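Local coordinates for protein phosphoethanolamine N-methyltransferase 1 (Haemonchus contortus, PDB 4KRG) that transfers a methyl group from S-adenosylmethionine to the amine of phosphoethanolamine, probably as an early step in nematode phosphocholine biosynthesis, at residues A[68-72]-A[126-130]; A[60-66]-A[80-86]. All coordinates share one frame; numbering follows the deposited sequence.

Contact 1 (A[68-72]-A[126-130]); sequences IGRFT and FTNWL. With SAH (S-adenosyl-L-homocysteine), chain D; OPE (phosphoric acid mono-(2-amino-ethyl) ester), chain C.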
loop_
_atom_site.group_PDB
_atom_site.type_symbol
_atom_site.label_atom_id
_atom_site.label_comp_id
_atom_site.label_asym_id
_atom_site.label_seq_id
_atom_site.Cartn_x
_atom_site.Cartn_y
_atom_site.Cartn_z
ATOM N N ILE A 68 -11.534 21.720 -3.214
ATOM C CA ILE A 68 -12.946 22.051 -3.385
ATOM C C ILE A 68 -13.856 21.140 -2.562
ATOM O O ILE A 68 -15.083 21.284 -2.588
ATOM C CB ILE A 68 -13.369 22.009 -4.862
ATOM C CG1 ILE A 68 -13.247 20.585 -5.416
ATOM C CG2 ILE A 68 -12.553 23.009 -5.676
ATOM C CD1 ILE A 68 -13.762 20.438 -6.845
ATOM N N GLY A 69 -13.246 20.186 -1.868
ATOM C CA GLY A 69 -13.910 19.438 -0.820
ATOM C C GLY A 69 -14.710 18.224 -1.225
ATOM O O GLY A 69 -15.668 17.867 -0.536
ATOM N N ARG A 70 -14.333 17.566 -2.318
ATOM C CA ARG A 70 -15.122 16.418 -2.770
ATOM C C ARG A 70 -15.196 15.281 -1.740
ATOM O O ARG A 70 -16.170 14.546 -1.700
ATOM C CB ARG A 70 -14.667 15.924 -4.146
ATOM C CG ARG A 70 -13.226 15.533 -4.222
ATOM C CD ARG A 70 -12.769 15.283 -5.654
ATOM N NE ARG A 70 -11.473 14.626 -5.624
ATOM C CZ ARG A 70 -11.271 13.319 -5.741
ATOM N NH1 ARG A 70 -12.277 12.480 -5.937
ATOM N NH2 ARG A 70 -10.044 12.853 -5.668
ATOM N N PHE A 71 -14.179 15.148 -0.899
ATOM C CA PHE A 71 -14.248 14.196 0.206
ATOM C C PHE A 71 -14.975 14.793 1.410
ATOM O O PHE A 71 -15.769 14.111 2.061
ATOM C CB PHE A 71 -12.850 13.734 0.615
ATOM C CG PHE A 71 -12.179 12.868 -0.404
ATOM C CD1 PHE A 71 -12.598 11.562 -0.601
ATOM C CD2 PHE A 71 -11.126 13.352 -1.160
ATOM C CE1 PHE A 71 -11.978 10.748 -1.544
ATOM C CE2 PHE A 71 -10.501 12.541 -2.102
ATOM C CZ PHE A 71 -10.933 11.240 -2.292
ATOM N N THR A 72 -14.687 16.059 1.705
ATOM C CA THR A 72 -15.318 16.766 2.820
ATOM C C THR A 72 -16.826 16.622 2.756
ATOM O O THR A 72 -17.477 16.348 3.762
ATOM C CB THR A 72 -14.938 18.261 2.823
ATOM O OG1 THR A 72 -13.569 18.396 3.213
ATOM C CG2 THR A 72 -15.803 19.041 3.797
ATOM N N PHE A 126 -7.538 12.933 7.679
ATOM C CA PHE A 126 -7.764 12.473 6.322
ATOM C C PHE A 126 -6.995 13.313 5.325
ATOM O O PHE A 126 -7.119 14.540 5.304
ATOM C CB PHE A 126 -9.247 12.518 5.965
ATOM C CG PHE A 126 -9.537 12.057 4.563
ATOM C CD1 PHE A 126 -9.753 10.711 4.293
ATOM C CD2 PHE A 126 -9.575 12.963 3.510
ATOM C CE1 PHE A 126 -10.011 10.278 2.999
ATOM C CE2 PHE A 126 -9.830 12.532 2.210
ATOM C CZ PHE A 126 -10.043 11.193 1.959
ATOM N N THR A 127 -6.208 12.653 4.488
ATOM C CA THR A 127 -5.557 13.325 3.382
ATOM C C THR A 127 -5.662 12.457 2.137
ATOM O O THR A 127 -5.880 11.249 2.220
ATOM C CB THR A 127 -4.075 13.616 3.673
ATOM O OG1 THR A 127 -3.361 12.380 3.764
ATOM C CG2 THR A 127 -3.908 14.411 4.966
ATOM N N ASN A 128 -5.504 13.087 0.984
ATOM C CA ASN A 128 -5.524 12.392 -0.296
ATOM C C ASN A 128 -4.751 13.261 -1.282
ATOM O O ASN A 128 -5.206 14.353 -1.622
ATOM C CB ASN A 128 -6.973 12.157 -0.759
ATOM C CG ASN A 128 -7.061 11.320 -2.032
ATOM O OD1 ASN A 128 -7.022 10.088 -1.986
ATOM N ND2 ASN A 128 -7.185 11.986 -3.171
ATOM N N TRP A 129 -3.576 12.784 -1.700
ATOM C CA TRP A 129 -2.631 13.558 -2.523
ATOM C C TRP A 129 -2.045 14.794 -1.806
ATOM O O TRP A 129 -2.308 15.923 -2.216
ATOM C CB TRP A 129 -3.278 14.025 -3.836
ATOM C CG TRP A 129 -3.540 12.980 -4.880
ATOM C CD1 TRP A 129 -2.717 11.952 -5.259
ATOM C CD2 TRP A 129 -4.707 12.887 -5.694
ATOM N NE1 TRP A 129 -3.308 11.224 -6.271
ATOM C CE2 TRP A 129 -4.532 11.775 -6.556
ATOM C CE3 TRP A 129 -5.889 13.629 -5.791
ATOM C CZ2 TRP A 129 -5.492 11.399 -7.491
ATOM C CZ3 TRP A 129 -6.840 13.254 -6.715
ATOM C CH2 TRP A 129 -6.637 12.149 -7.556
ATOM N N LEU A 130 -1.240 14.593 -0.766
ATOM C CA LEU A 130 -0.682 15.733 -0.031
ATOM C C LEU A 130 0.817 15.640 0.278
ATOM O O LEU A 130 1.547 16.613 0.085
ATOM C CB LEU A 130 -1.466 15.997 1.256
ATOM C CG LEU A 130 -1.005 17.224 2.053
ATOM C CD1 LEU A 130 -1.208 18.507 1.249
ATOM C CD2 LEU A 130 -1.719 17.308 3.395
HETATM N N SAH D . -7.326 16.171 -1.626
HETATM C CA SAH D . -8.211 16.735 -2.658
HETATM C CB SAH D . -7.359 17.668 -3.586
HETATM C CG SAH D . -6.141 16.983 -4.203
HETATM S SD SAH D . -5.001 18.080 -5.093
HETATM C C SAH D . -8.878 15.668 -3.429
HETATM O O SAH D . -8.293 14.618 -3.646
HETATM O OXT SAH D . -9.851 15.955 -4.092
HETATM C "C5'" SAH D . -4.022 18.898 -3.806
HETATM C "C4'" SAH D . -4.673 19.769 -2.877
HETATM O "O4'" SAH D . -3.835 19.936 -1.703
HETATM C "C3'" SAH D . -4.870 21.116 -3.445
HETATM O "O3'" SAH D . -6.110 21.628 -3.012
HETATM C "C2'" SAH D . -3.790 21.908 -2.875
HETATM O "O2'" SAH D . -4.144 23.261 -2.799
HETATM C "C1'" SAH D . -3.624 21.304 -1.531
HETATM N N9 SAH D . -2.275 21.554 -0.915
HETATM C C8 SAH D . -1.078 21.191 -1.393
HETATM N N7 SAH D . -0.171 21.482 -0.459
HETATM C C5 SAH D . -0.776 22.017 0.604
HETATM C C6 SAH D . -0.323 22.501 1.843
HETATM N N6 SAH D . 1.011 22.487 2.174
HETATM N N1 SAH D . -1.236 22.980 2.707
HETATM C C2 SAH D . -2.532 23.006 2.417
HETATM N N3 SAH D . -2.993 22.552 1.239
HETATM C C4 SAH D . -2.143 22.054 0.322
HETATM C CA OPE C . -2.682 14.094 -9.092
HETATM C CB OPE C . -3.623 15.097 -8.511
HETATM O O1 OPE C . -1.054 13.496 -11.385
HETATM O O2 OPE C . 0.003 12.419 -9.453
HETATM O O3 OPE C . 0.884 14.611 -10.248
HETATM O O4 OPE C . -1.356 14.475 -9.130
HETATM N N OPE C . -3.283 15.652 -7.227
HETATM P P OPE C . -0.346 13.747 -10.073
#
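The carboxylate oxygen O of SAH is gripped from both segments: Asn128 ND2 donates to it at 2.9 Å, and Arg70 NH2 at 3.2 Å. The other oxygen, OXT, takes a shorter bond, 2.6 Å from Arg70 NE. Arginine suits this place because NE and NH2 offer two N-H groups along one edge of the guanidinium, one for each oxygen. Its chain is extended from CG to NE, which carries the charge from segment 68-72 to the ligand; NH1 is held by a salt bridge to Glu42. Asparagine is equally apt: its ND2 is the donor while OD1 accepts from Arg159, and its backbone O receives the SAH amino nitrogen at 2.8 Å. This is the amino-acid end of the cofactor site in a Rossmann-like methyltransferase, built from segment 68-72 and the loop after strand 122-126. Trp129 has phosphoethanolamine over one face, the ligand's amine N 3.5 Å from Trp129 CD2, and Asn128 ND2 against the opposite one. Its CZ3 is 3.4 Å from Arg70 NH2, with guanidinium and indole planes 39° apart; NE1 bonds to Gln231. Phe126 CZ lies over one face of the Phe71 ring, offset toward its rim, and Phe126 CE2 is 3.5 Å from Phe71 CG. The two rings meet obliquely, planes 55° apart, and Phe71 turns its edge to SAH O.

Contact 2 (A[60-66]-A[80-86]); sequences DVVDIGA and RWVLSTD. With SAH (S-adenosyl-L-homocysteine), chain D.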
loop_
_atom_site.group_PDB
_atom_site.type_symbol
_atom_site.label_atom_id
_atom_site.label_comp_id
_atom_site.label_asym_id
_atom_site.label_seq_id
_atom_site.Cartn_x
_atom_site.Cartn_y
_atom_site.Cartn_z
ATOM N N ASP A 60 -14.670 13.175 15.108
ATOM C CA ASP A 60 -14.156 14.426 14.566
ATOM C C ASP A 60 -13.056 14.143 13.536
ATOM O O ASP A 60 -12.123 13.392 13.807
ATOM C CB ASP A 60 -13.609 15.315 15.695
ATOM C CG ASP A 60 -14.657 15.642 16.750
ATOM O OD1 ASP A 60 -15.852 15.675 16.405
ATOM O OD2 ASP A 60 -14.290 15.858 17.927
ATOM N N VAL A 61 -13.174 14.760 12.367
ATOM C CA VAL A 61 -12.271 14.506 11.249
ATOM C C VAL A 61 -11.613 15.800 10.789
ATOM O O VAL A 61 -12.247 16.851 10.772
ATOM C CB VAL A 61 -13.038 13.900 10.048
ATOM C CG1 VAL A 61 -12.093 13.569 8.915
ATOM C CG2 VAL A 61 -13.808 12.664 10.467
ATOM N N VAL A 62 -10.335 15.738 10.427
ATOM C CA VAL A 62 -9.706 16.875 9.775
ATOM C C VAL A 62 -9.265 16.458 8.381
ATOM O O VAL A 62 -8.512 15.496 8.221
ATOM C CB VAL A 62 -8.535 17.480 10.599
ATOM C CG1 VAL A 62 -7.474 16.442 10.907
ATOM C CG2 VAL A 62 -7.929 18.666 9.863
ATOM N N ASP A 63 -9.779 17.158 7.371
ATOM C CA ASP A 63 -9.466 16.865 5.972
ATOM C C ASP A 63 -8.507 17.937 5.490
ATOM O O ASP A 63 -8.917 19.066 5.228
ATOM C CB ASP A 63 -10.748 16.841 5.130
ATOM C CG ASP A 63 -10.489 16.616 3.641
ATOM O OD1 ASP A 63 -9.335 16.338 3.233
ATOM O OD2 ASP A 63 -11.466 16.708 2.863
ATOM N N ILE A 64 -7.229 17.580 5.389
ATOM C CA ILE A 64 -6.170 18.549 5.106
ATOM C C ILE A 64 -5.752 18.510 3.636
ATOM O O ILE A 64 -5.373 17.463 3.123
ATOM C CB ILE A 64 -4.950 18.281 5.994
ATOM C CG1 ILE A 64 -5.377 18.253 7.460
ATOM C CG2 ILE A 64 -3.875 19.330 5.772
ATOM C CD1 ILE A 64 -4.258 17.921 8.409
ATOM N N GLY A 65 -5.809 19.661 2.968
ATOM C CA GLY A 65 -5.582 19.716 1.532
ATOM C C GLY A 65 -6.849 19.304 0.809
ATOM O O GLY A 65 -6.811 18.683 -0.249
ATOM N N ALA A 66 -7.983 19.664 1.402
ATOM C CA ALA A 66 -9.300 19.228 0.939
ATOM C C ALA A 66 -9.709 19.820 -0.403
ATOM O O ALA A 66 -10.628 19.312 -1.046
ATOM C CB ALA A 66 -10.349 19.572 1.977
ATOM N N ARG A 80 -19.145 13.523 13.126
ATOM C CA ARG A 80 -19.776 14.547 13.944
ATOM C C ARG A 80 -19.422 15.919 13.398
ATOM O O ARG A 80 -20.281 16.784 13.261
ATOM C CB ARG A 80 -19.345 14.451 15.403
ATOM C CG ARG A 80 -20.002 15.510 16.267
ATOM C CD ARG A 80 -19.652 15.374 17.731
ATOM N NE ARG A 80 -18.279 15.775 18.016
ATOM C CZ ARG A 80 -17.830 16.069 19.232
ATOM N NH1 ARG A 80 -18.649 16.013 20.277
ATOM N NH2 ARG A 80 -16.564 16.419 19.400
ATOM N N TRP A 81 -18.153 16.096 13.058
ATOM C CA TRP A 81 -17.642 17.390 12.640
ATOM C C TRP A 81 -16.417 17.192 11.765
ATOM O O TRP A 81 -15.637 16.269 11.978
ATOM C CB TRP A 81 -17.280 18.202 13.875
ATOM C CG TRP A 81 -16.532 19.476 13.632
ATOM C CD1 TRP A 81 -17.051 20.680 13.247
ATOM C CD2 TRP A 81 -15.129 19.683 13.818
ATOM N NE1 TRP A 81 -16.050 21.619 13.162
ATOM C CE2 TRP A 81 -14.860 21.033 13.510
ATOM C CE3 TRP A 81 -14.069 18.856 14.207
ATOM C CZ2 TRP A 81 -13.571 21.574 13.581
ATOM C CZ3 TRP A 81 -12.795 19.391 14.277
ATOM C CH2 TRP A 81 -12.556 20.739 13.966
ATOM N N VAL A 82 -16.260 18.055 10.771
ATOM C CA VAL A 82 -15.107 17.997 9.885
ATOM C C VAL A 82 -14.479 19.380 9.788
ATOM O O VAL A 82 -15.180 20.367 9.578
ATOM C CB VAL A 82 -15.505 17.531 8.471
ATOM C CG1 VAL A 82 -14.273 17.386 7.581
ATOM C CG2 VAL A 82 -16.289 16.227 8.539
ATOM N N LEU A 83 -13.165 19.446 9.964
ATOM C CA LEU A 83 -12.414 20.656 9.655
ATOM C C LEU A 83 -11.757 20.481 8.298
ATOM O O LEU A 83 -10.964 19.563 8.093
ATOM C CB LEU A 83 -11.338 20.920 10.704
ATOM C CG LEU A 83 -10.300 21.962 10.284
ATOM C CD1 LEU A 83 -10.942 23.327 10.157
ATOM C CD2 LEU A 83 -9.141 22.005 11.262
ATOM N N SER A 84 -12.082 21.372 7.372
ATOM C CA SER A 84 -11.613 21.248 6.002
ATOM C C SER A 84 -10.656 22.397 5.692
ATOM O O SER A 84 -11.022 23.564 5.825
ATOM C CB SER A 84 -12.812 21.285 5.068
ATOM O OG SER A 84 -12.561 20.565 3.889
ATOM N N THR A 85 -9.426 22.070 5.293
ATOM C CA THR A 85 -8.396 23.088 5.074
ATOM C C THR A 85 -7.732 22.958 3.700
ATOM O O THR A 85 -7.624 21.863 3.153
ATOM C CB THR A 85 -7.285 23.016 6.140
ATOM O OG1 THR A 85 -6.417 21.910 5.859
ATOM C CG2 THR A 85 -7.869 22.850 7.530
ATOM N N ASP A 86 -7.281 24.085 3.156
ATOM C CA ASP A 86 -6.494 24.104 1.924
ATOM C C ASP A 86 -5.757 25.431 1.862
ATOM O O ASP A 86 -6.239 26.427 2.404
ATOM C CB ASP A 86 -7.398 23.943 0.698
ATOM C CG ASP A 86 -6.654 23.414 -0.517
ATOM O OD1 ASP A 86 -6.590 22.176 -0.680
ATOM O OD2 ASP A 86 -6.127 24.229 -1.308
HETATM N N SAH D . -7.326 16.171 -1.626
HETATM C CA SAH D . -8.211 16.735 -2.658
HETATM C CB SAH D . -7.359 17.668 -3.586
HETATM C CG SAH D . -6.141 16.983 -4.203
HETATM S SD SAH D . -5.001 18.080 -5.093
HETATM C C SAH D . -8.878 15.668 -3.429
HETATM O O SAH D . -8.293 14.618 -3.646
HETATM O OXT SAH D . -9.851 15.955 -4.092
HETATM C "C5'" SAH D . -4.022 18.898 -3.806
HETATM C "C4'" SAH D . -4.673 19.769 -2.877
HETATM O "O4'" SAH D . -3.835 19.936 -1.703
HETATM C "C3'" SAH D . -4.870 21.116 -3.445
HETATM O "O3'" SAH D . -6.110 21.628 -3.012
HETATM C "C2'" SAH D . -3.790 21.908 -2.875
HETATM O "O2'" SAH D . -4.144 23.261 -2.799
HETATM C "C1'" SAH D . -3.624 21.304 -1.531
HETATM N N9 SAH D . -2.275 21.554 -0.915
HETATM C C8 SAH D . -1.078 21.191 -1.393
HETATM N N7 SAH D . -0.171 21.482 -0.459
HETATM C C5 SAH D . -0.776 22.017 0.604
HETATM C C6 SAH D . -0.323 22.501 1.843
HETATM N N6 SAH D . 1.011 22.487 2.174
HETATM N N1 SAH D . -1.236 22.980 2.707
HETATM C C2 SAH D . -2.532 23.006 2.417
HETATM N N3 SAH D . -2.993 22.552 1.239
HETATM C C4 SAH D . -2.143 22.054 0.322
#
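Asp60 and Arg80 pair by charge where the two strands begin. Arg80 approaches side-on, with NE donating to Asp60 OD1 at 2.9 Å and NH2 to OD2 at 2.8 Å; each oxygen uses its syn lone pair, and the carboxylate and guanidinium lie only 20° from coplanar. A bend in the arginine chain at chi3 (73°) turns the guanidinium back onto the aspartate.

Backbone bonds join strands 60-64 and 81-86 in parallel. Val61 and Asp63 each give their N and O to this ladder, reaching Trp81 O, Leu83 N, Leu83 O and Thr85 N in turn. At the end Thr85 O receives Ala66 N at 2.8 Å and, more weakly, Gly65 N, as the chain turns out of the strand.

Van der Waals contacts line the sheet, whose buried faces suit branched aliphatic side chains. Val62 and Leu83 point the same way, CG2 of the valine 3.8 Å from CD2 of the leucine, and beyond them the Ile64 CG2 methyl rests against the hydroxyl oxygen OG1 of Thr85. The other face carries Val61, Val82, Asp63 and Ser84; the last two have Thr72 of helix 70-78 as polar partner.

Ligand bonds gather at the C-terminal ends. Gly65, lacking a side chain, lets the ribose come close, and its positive phi (81°) suits glycine; its carbonyl O accepts the SAH amino nitrogen at 2.9 Å. Asp86 faces both ribose hydroxyls: OD2 accepts from O2' at 2.7 Å, while OD1 lies beside O3' at a modelled separation too short to be trusted in detail. A glycine-containing turn after the first strand and an acidic residue ending the second, within a beta-alpha-beta unit, are the hallmark of the cofactor site in Rossmann-like methyltransferases.

How the contacts relate
Along the chain the segments alternate: 60-66, 68-72, 80-86, then 126-130. Strands 60-64 and 81-86 are parallel and joined by helix 70-78, a beta-alpha-beta unit, and strand 122-126, which leads into the last segment, pairs in parallel with strand 60-64. The centres of the two contacts lie about 8 Å apart. Thr72 joins them directly, its OG1 being 2.5 Å from Ser84 OG and 2.7 Å from Asp63 OD2, both probable hydrogen bonds that tie the helix to the sheet. SAH spans the pair: contact 1 holds its carboxylate, contact 2 its ribose, and both take its amino group, while contact 1 also reaches phosphoethanolamine.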